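Side-chain contacts in ActII protein (Streptomyces coelicolor, PDB 2OPT), which probably represses transcription by binding regulatory DNA as a TetR-family protein, and also binds actinorhodin and its biosynthetic precursor (S)-DNPA: residues S176-A179 with T180-P183; T193-S197 with D198-E202. One frame throughout, in Å; residues are numbered along the deposited sequence. Where two conformers were deposited one is given.

Both contacts show short turns linking helices in a TetR-like C-terminal domain. Contact 1 lies at the surface, its centre about 37 Å from the centre of the chain, and leads from helix 164-175 into helix 183-187. Contact 2 is partly buried, its centre about 16 Å from that point, and leads from helix 189-194 into helix 197-219. They join different helix pairs and do not touch; the nearest atoms of contacts 1 and 2 are about 10 Å apart. At the surface one carbonyl grips two amides beside an apolar pair. Deeper in, backbone bonds and a weak carboxylate cap start a helix, while arginines pack their stems on a leucine and form salt bridges. Both touch the second subunit.

Contact 1 (S176-A179 with T180-P183); sequences SLPA and TSFP
F182 brings its ring against L177 by placing CG anti to its own carbonyl carbon and beside the backbone N (chi1 -62°). The setting is a tight turn in the loop joining helix 164-175 to helix 183-187: P178 to S181 form a type I turn, and a second bond to F182 extends it into an alpha-turn. Both bonds use the same acceptor. P178 O receives S181 N at 2.7 Å, with the donor lifted 53° out of the carbonyl plane, and F182 N at 2.9 Å, close to the extension of the C=O bond (161°). One oxygen thus grips two consecutive amides and fixes the backbone just where F182 serves as N-cap. P183 opens the next helix, at a first-turn position whose amide has no backbone acceptor within the helix, so a proline, lacking that hydrogen, is tolerated.

Beside this turn is the apolar part. L177 CG is 3.9 Å from F182 CD2, and L177 CD2 sits 4.0 Å from F182 CB, so the leucine meets both CB and the ring, which it approaches obliquely. P178 O lies near the ring plane, at its edge. Of the side chains here L177 is the buried one; it also packs on M111 of the second subunit, while F182 and P183 both rest on E115 of that subunit, making the turn part of the dimer contact. P178 also lies against S181, P178 CB being 4.0 Å from S181 CB. The carbonyl of A179 meets the next proline ring, with A179 O 3.6 Å from P183 CD.

Contact 2 (T193-S197 with D198-E202); sequences TSLDS and DRRFE
The D196 carboxylate lies over the start of R199, its OD1 3.2 Å from R199 CB, and its plane stands 69° from that of the D198 carboxylate. Against the R199 guanidinium it is turned by only 23°, yet the two charged groups do not meet. The F201 ring meets that of F141, their planes at a small angle.

The arrangement is an N-cap on helix 197-219, the long last helix of this TetR-like domain. With CG between its backbone N and carbonyl carbon (chi1 63°), D196 folds back over the helix start, where D196 OD2 accepts a weak, long bond from R199 N at 3.4 Å. The first turn is then sealed by regular backbone bonds, R200 N to D196 O at 3.0 Å and F201 N to S197 O at 2.8 Å.

The arginines use their aliphatic stems here. R200 CG presses on L195 CB at 3.5 Å, and L195 CD2 touches R199 CG at 3.7 Å. Their charged ends travel further, into salt bridges: R200 NE pairs with E145 and R200 NH2 with E148, both of helix 128-150, and R199 NE with E129 of the second subunit. Were R200 replaced by an alanine, E145 and E148 would probably lose this positive mate and a gap would be likely to open beside L195 CB. D198 OD1 forms a salt bridge with R87, which would probably temper the repulsion of D198 from nearby D196. All this is consistent with a helix start where the negative cap would favour the positive end of the helix dipole, while the arginines tie it to a neighbouring helix and to the partner subunit.

Contact 1 (S176-A179 with T180-P183)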
ATOM      1  N   SER A 176     -21.547  15.279 -12.369  1.00 66.48           N
ATOM      2  CA  SER A 176     -22.449  16.443 -12.281  1.00 66.96           C
ATOM      3  C   SER A 176     -21.837  17.684 -11.598  1.00 63.47           C
ATOM      4  O   SER A 176     -22.557  18.586 -11.174  1.00 64.73           O
ATOM      5  CB  SER A 176     -23.778  16.049 -11.625  1.00 72.06           C
ATOM      6  OG  SER A 176     -23.662  15.999 -10.206  1.00 74.08           O
ATOM      7  N   LEU A 177     -20.505  17.718 -11.490  1.00 59.58           N
ATOM      8  CA  LEU A 177     -19.751  18.922 -11.087  1.00 56.39           C
ATOM      9  C   LEU A 177     -19.825  19.966 -12.188  1.00 55.65           C
ATOM     10  O   LEU A 177     -19.956  19.596 -13.371  1.00 55.71           O
ATOM     11  CB  LEU A 177     -18.287  18.552 -10.851  1.00 54.55           C
ATOM     12  CG  LEU A 177     -17.623  18.478  -9.454  1.00 56.40           C
ATOM     13  CD1 LEU A 177     -18.557  18.310  -8.246  1.00 57.25           C
ATOM     14  CD2 LEU A 177     -16.517  17.433  -9.477  1.00 51.66           C
ATOM     15  N   PRO A 178     -19.729  21.274 -11.827  1.00 54.95           N
ATOM     16  CA  PRO A 178     -19.719  22.285 -12.892  1.00 54.57           C
ATOM     17  C   PRO A 178     -18.500  22.099 -13.797  1.00 52.74           C
ATOM     18  O   PRO A 178     -17.365  22.270 -13.346  1.00 51.36           O
ATOM     19  CB  PRO A 178     -19.649  23.638 -12.129  1.00 56.06           C
ATOM     20  CG  PRO A 178     -19.987  23.357 -10.739  1.00 56.04           C
ATOM     21  CD  PRO A 178     -19.624  21.885 -10.489  1.00 54.84           C
ATOM     22  N   ALA A 179     -18.758  21.739 -15.064  1.00 52.53           N
ATOM     23  CA  ALA A 179     -17.736  21.464 -16.070  1.00 51.05           C
ATOM     24  C   ALA A 179     -16.796  22.643 -16.307  1.00 50.72           C
ATOM     25  O   ALA A 179     -15.688  22.475 -16.764  1.00 48.83           O
ATOM     26  CB  ALA A 179     -18.398  21.046 -17.372  1.00 53.91           C
ATOM     27  N   THR A 180     -17.270  23.845 -15.991  1.00 52.63           N
ATOM     28  CA  THR A 180     -16.467  25.061 -16.092  1.00 53.83           C
ATOM     29  C   THR A 180     -15.430  25.063 -14.969  1.00 52.43           C
ATOM     30  O   THR A 180     -14.314  25.540 -15.164  1.00 53.11           O
ATOM     31  CB  THR A 180     -17.351  26.369 -16.058  1.00 55.77           C
ATOM     32  OG1 THR A 180     -18.219  26.348 -14.914  1.00 55.33           O
ATOM     33  CG2 THR A 180     -18.193  26.492 -17.330  1.00 58.84           C
ATOM     34  N   SER A 181     -15.794  24.473 -13.820  1.00 51.05           N
ATOM     35  CA  SER A 181     -14.934  24.463 -12.645  1.00 50.29           C
ATOM     36  C   SER A 181     -13.997  23.239 -12.581  1.00 48.06           C
ATOM     37  O   SER A 181     -12.840  23.332 -12.154  1.00 47.77           O
ATOM     38  CB  SER A 181     -15.797  24.526 -11.376  1.00 51.91           C
ATOM     39  OG  SER A 181     -16.292  25.834 -11.117  1.00 55.09           O
ATOM     40  N   PHE A 182     -14.509  22.092 -13.002  1.00 45.40           N
ATOM     41  CA  PHE A 182     -13.785  20.827 -12.831  1.00 43.12           C
ATOM     42  C   PHE A 182     -13.752  20.021 -14.127  1.00 43.20           C
ATOM     43  O   PHE A 182     -14.244  18.876 -14.168  1.00 42.71           O
ATOM     44  CB  PHE A 182     -14.373  20.028 -11.660  1.00 41.51           C
ATOM     45  CG  PHE A 182     -14.250  20.739 -10.330  1.00 43.31           C
ATOM     46  CD1 PHE A 182     -13.108  20.589  -9.545  1.00 42.82           C
ATOM     47  CD2 PHE A 182     -15.281  21.573  -9.870  1.00 45.01           C
ATOM     48  CE1 PHE A 182     -12.977  21.281  -8.298  1.00 42.80           C
ATOM     49  CE2 PHE A 182     -15.172  22.233  -8.647  1.00 45.19           C
ATOM     50  CZ  PHE A 182     -14.007  22.094  -7.872  1.00 46.19           C
ATOM     51  N   PRO A 183     -13.155  20.603 -15.181  1.00 43.38           N
ATOM     52  CA  PRO A 183     -13.192  19.944 -16.487  1.00 44.58           C
ATOM     53  C   PRO A 183     -12.587  18.538 -16.517  1.00 43.22           C
ATOM     54  O   PRO A 183     -13.162  17.616 -17.123  1.00 44.49           O
ATOM     55  CB  PRO A 183     -12.386  20.893 -17.383  1.00 46.51           C
ATOM     56  CG  PRO A 183     -11.624  21.783 -16.449  1.00 46.85           C
ATOM     57  CD  PRO A 183     -12.437  21.887 -15.228  1.00 45.26           C
TER

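Contact 2 (T193-S197 with D198-E202)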
ATOM      1  N   THR A 193     -13.539   6.680 -11.035  1.00 61.53           N
ATOM      2  CA  THR A 193     -14.525   6.011 -10.217  1.00 68.19           C
ATOM      3  C   THR A 193     -14.693   4.536 -10.601  1.00 69.80           C
ATOM      4  O   THR A 193     -14.907   3.673  -9.736  1.00 74.18           O
ATOM      5  CB  THR A 193     -15.845   6.759 -10.335  1.00 72.43           C
ATOM      6  OG1 THR A 193     -15.923   7.718  -9.280  1.00 75.92           O
ATOM      7  CG2 THR A 193     -17.007   5.819 -10.268  1.00 80.17           C
ATOM      8  N   SER A 194     -14.593   4.268 -11.903  1.00 68.36           N
ATOM      9  CA  SER A 194     -14.910   2.962 -12.461  1.00 70.41           C
ATOM     10  C   SER A 194     -13.837   1.992 -12.081  1.00 66.53           C
ATOM     11  O   SER A 194     -14.091   1.064 -11.328  1.00 69.65           O
ATOM     12  CB  SER A 194     -15.073   3.001 -14.010  1.00 71.82           C
ATOM     13  OG  SER A 194     -16.127   3.883 -14.455  1.00 76.03           O
ATOM     14  N   LEU A 195     -12.625   2.266 -12.548  1.00 61.28           N
ATOM     15  CA  LEU A 195     -11.670   1.202 -12.889  1.00 58.40           C
ATOM     16  C   LEU A 195     -11.894  -0.192 -12.255  1.00 59.09           C
ATOM     17  O   LEU A 195     -11.752  -0.372 -11.039  1.00 61.00           O
ATOM     18  CB  LEU A 195     -10.203   1.679 -12.807  1.00 55.63           C
ATOM     19  CG  LEU A 195      -9.758   2.340 -14.126  1.00 56.89           C
ATOM     20  CD1 LEU A 195      -8.253   2.482 -14.237  1.00 53.90           C
ATOM     21  CD2 LEU A 195     -10.335   1.591 -15.379  1.00 56.18           C
ATOM     22  N   ASP A 196     -12.215  -1.186 -13.079  1.00 58.80           N
ATOM     23  CA  ASP A 196     -12.332  -2.508 -12.523  1.00 58.67           C
ATOM     24  C   ASP A 196     -10.980  -2.971 -12.043  1.00 53.15           C
ATOM     25  O   ASP A 196      -9.952  -2.529 -12.560  1.00 49.83           O
ATOM     26  CB  ASP A 196     -12.978  -3.494 -13.481  1.00 63.32           C
ATOM     27  CG  ASP A 196     -12.181  -3.706 -14.739  1.00 64.44           C
ATOM     28  OD1 ASP A 196     -12.104  -2.763 -15.554  1.00 68.28           O
ATOM     29  OD2 ASP A 196     -11.684  -4.831 -14.924  1.00 66.08           O
ATOM     30  N   SER A 197     -10.995  -3.836 -11.036  1.00 52.72           N
ATOM     31  CA  SER A 197      -9.782  -4.391 -10.443  1.00 51.09           C
ATOM     32  C   SER A 197      -8.776  -4.950 -11.431  1.00 46.90           C
ATOM     33  O   SER A 197      -7.586  -4.746 -11.285  1.00 47.53           O
ATOM     34  CB  SER A 197     -10.158  -5.464  -9.413  1.00 54.57           C
ATOM     35  OG  SER A 197     -10.731  -4.805  -8.287  1.00 64.24           O
ATOM     36  N   ASP A 198      -9.245  -5.739 -12.387  1.00 43.11           N
ATOM     37  CA  ASP A 198      -8.375  -6.367 -13.370  1.00 41.51           C
ATOM     38  C   ASP A 198      -7.625  -5.284 -14.151  1.00 39.73           C
ATOM     39  O   ASP A 198      -6.417  -5.369 -14.392  1.00 38.14           O
ATOM     40  CB  ASP A 198      -9.212  -7.168 -14.331  1.00 43.65           C
ATOM     41  CG  ASP A 198      -9.635  -8.532 -13.776  1.00 46.12           C
ATOM     42  OD1 ASP A 198      -9.258  -8.892 -12.648  1.00 45.34           O
ATOM     43  OD2 ASP A 198     -10.369  -9.261 -14.496  1.00 52.84           O
ATOM     44  N   ARG A 199      -8.357  -4.251 -14.521  1.00 39.20           N
ATOM     45  CA  ARG A 199      -7.821  -3.215 -15.337  1.00 37.59           C
ATOM     46  C   ARG A 199      -6.790  -2.460 -14.533  1.00 36.08           C
ATOM     47  O   ARG A 199      -5.704  -2.297 -15.029  1.00 35.94           O
ATOM     48  CB  ARG A 199      -8.936  -2.288 -15.845  1.00 39.36           C
ATOM     49  CG  ARG A 199      -8.483  -1.198 -16.853  1.00 40.69           C
ATOM     50  CD  ARG A 199      -7.693  -1.773 -18.043  1.00 44.43           C
ATOM     51  NE  ARG A 199      -7.267  -0.670 -18.912  1.00 48.91           N
ATOM     52  CZ  ARG A 199      -6.205  -0.667 -19.720  1.00 48.87           C
ATOM     53  NH1 ARG A 199      -5.403  -1.725 -19.813  1.00 46.89           N
ATOM     54  NH2 ARG A 199      -5.952   0.420 -20.445  1.00 52.01           N
ATOM     55  N   ARG A 200      -7.110  -2.042 -13.299  1.00 35.23           N
ATOM     56  CA  ARG A 200      -6.143  -1.325 -12.427  1.00 35.14           C
ATOM     57  C   ARG A 200      -4.929  -2.200 -12.214  1.00 32.57           C
ATOM     58  O   ARG A 200      -3.825  -1.805 -12.445  1.00 32.11           O
ATOM     59  CB  ARG A 200      -6.717  -1.079 -11.029  1.00 36.93           C
ATOM     60  CG  ARG A 200      -7.856  -0.110 -10.899  1.00 40.90           C
ATOM     61  CD  ARG A 200      -8.568  -0.272  -9.511  1.00 41.82           C
ATOM     62  NE  ARG A 200      -7.675   0.024  -8.396  1.00 50.01           N
ATOM     63  CZ  ARG A 200      -7.313   1.261  -8.039  1.00 52.71           C
ATOM     64  NH1 ARG A 200      -7.782   2.310  -8.716  1.00 51.90           N
ATOM     65  NH2 ARG A 200      -6.472   1.454  -7.018  1.00 58.61           N
ATOM     66  N   PHE A 201      -5.142  -3.441 -11.829  1.00 32.75           N
ATOM     67  CA  PHE A 201      -4.012  -4.343 -11.657  1.00 32.16           C
ATOM     68  C   PHE A 201      -3.078  -4.418 -12.886  1.00 32.14           C
ATOM     69  O   PHE A 201      -1.865  -4.346 -12.753  1.00 31.36           O
ATOM     70  CB  PHE A 201      -4.467  -5.749 -11.300  1.00 33.36           C
ATOM     71  CG  PHE A 201      -3.351  -6.610 -10.790  1.00 31.19           C
ATOM     72  CD1 PHE A 201      -2.843  -6.424  -9.533  1.00 34.27           C
ATOM     73  CD2 PHE A 201      -2.795  -7.588 -11.612  1.00 35.19           C
ATOM     74  CE1 PHE A 201      -1.789  -7.194  -9.078  1.00 38.19           C
ATOM     75  CE2 PHE A 201      -1.740  -8.388 -11.167  1.00 37.71           C
ATOM     76  CZ  PHE A 201      -1.254  -8.205  -9.909  1.00 38.18           C
ATOM     77  N   GLU A 202      -3.635  -4.582 -14.083  0.60 32.38           N
ATOM     78  CA  GLU A 202      -2.758  -4.737 -15.233  0.60 33.04           C
ATOM     79  C   GLU A 202      -2.042  -3.436 -15.593  0.60 32.55           C
ATOM     80  O   GLU A 202      -0.825  -3.449 -15.847  0.60 32.58           O
ATOM     81  CB  GLU A 202      -3.477  -5.393 -16.424  0.60 35.36           C
ATOM     82  CG  GLU A 202      -3.862  -6.892 -16.205  0.60 35.93           C
ATOM     83  CD  GLU A 202      -2.705  -7.895 -15.953  0.60 36.22           C
ATOM     84  OE1 GLU A 202      -1.604  -7.845 -16.576  0.60 32.60           O
ATOM     85  OE2 GLU A 202      -2.947  -8.799 -15.127  0.60 37.04           O
TER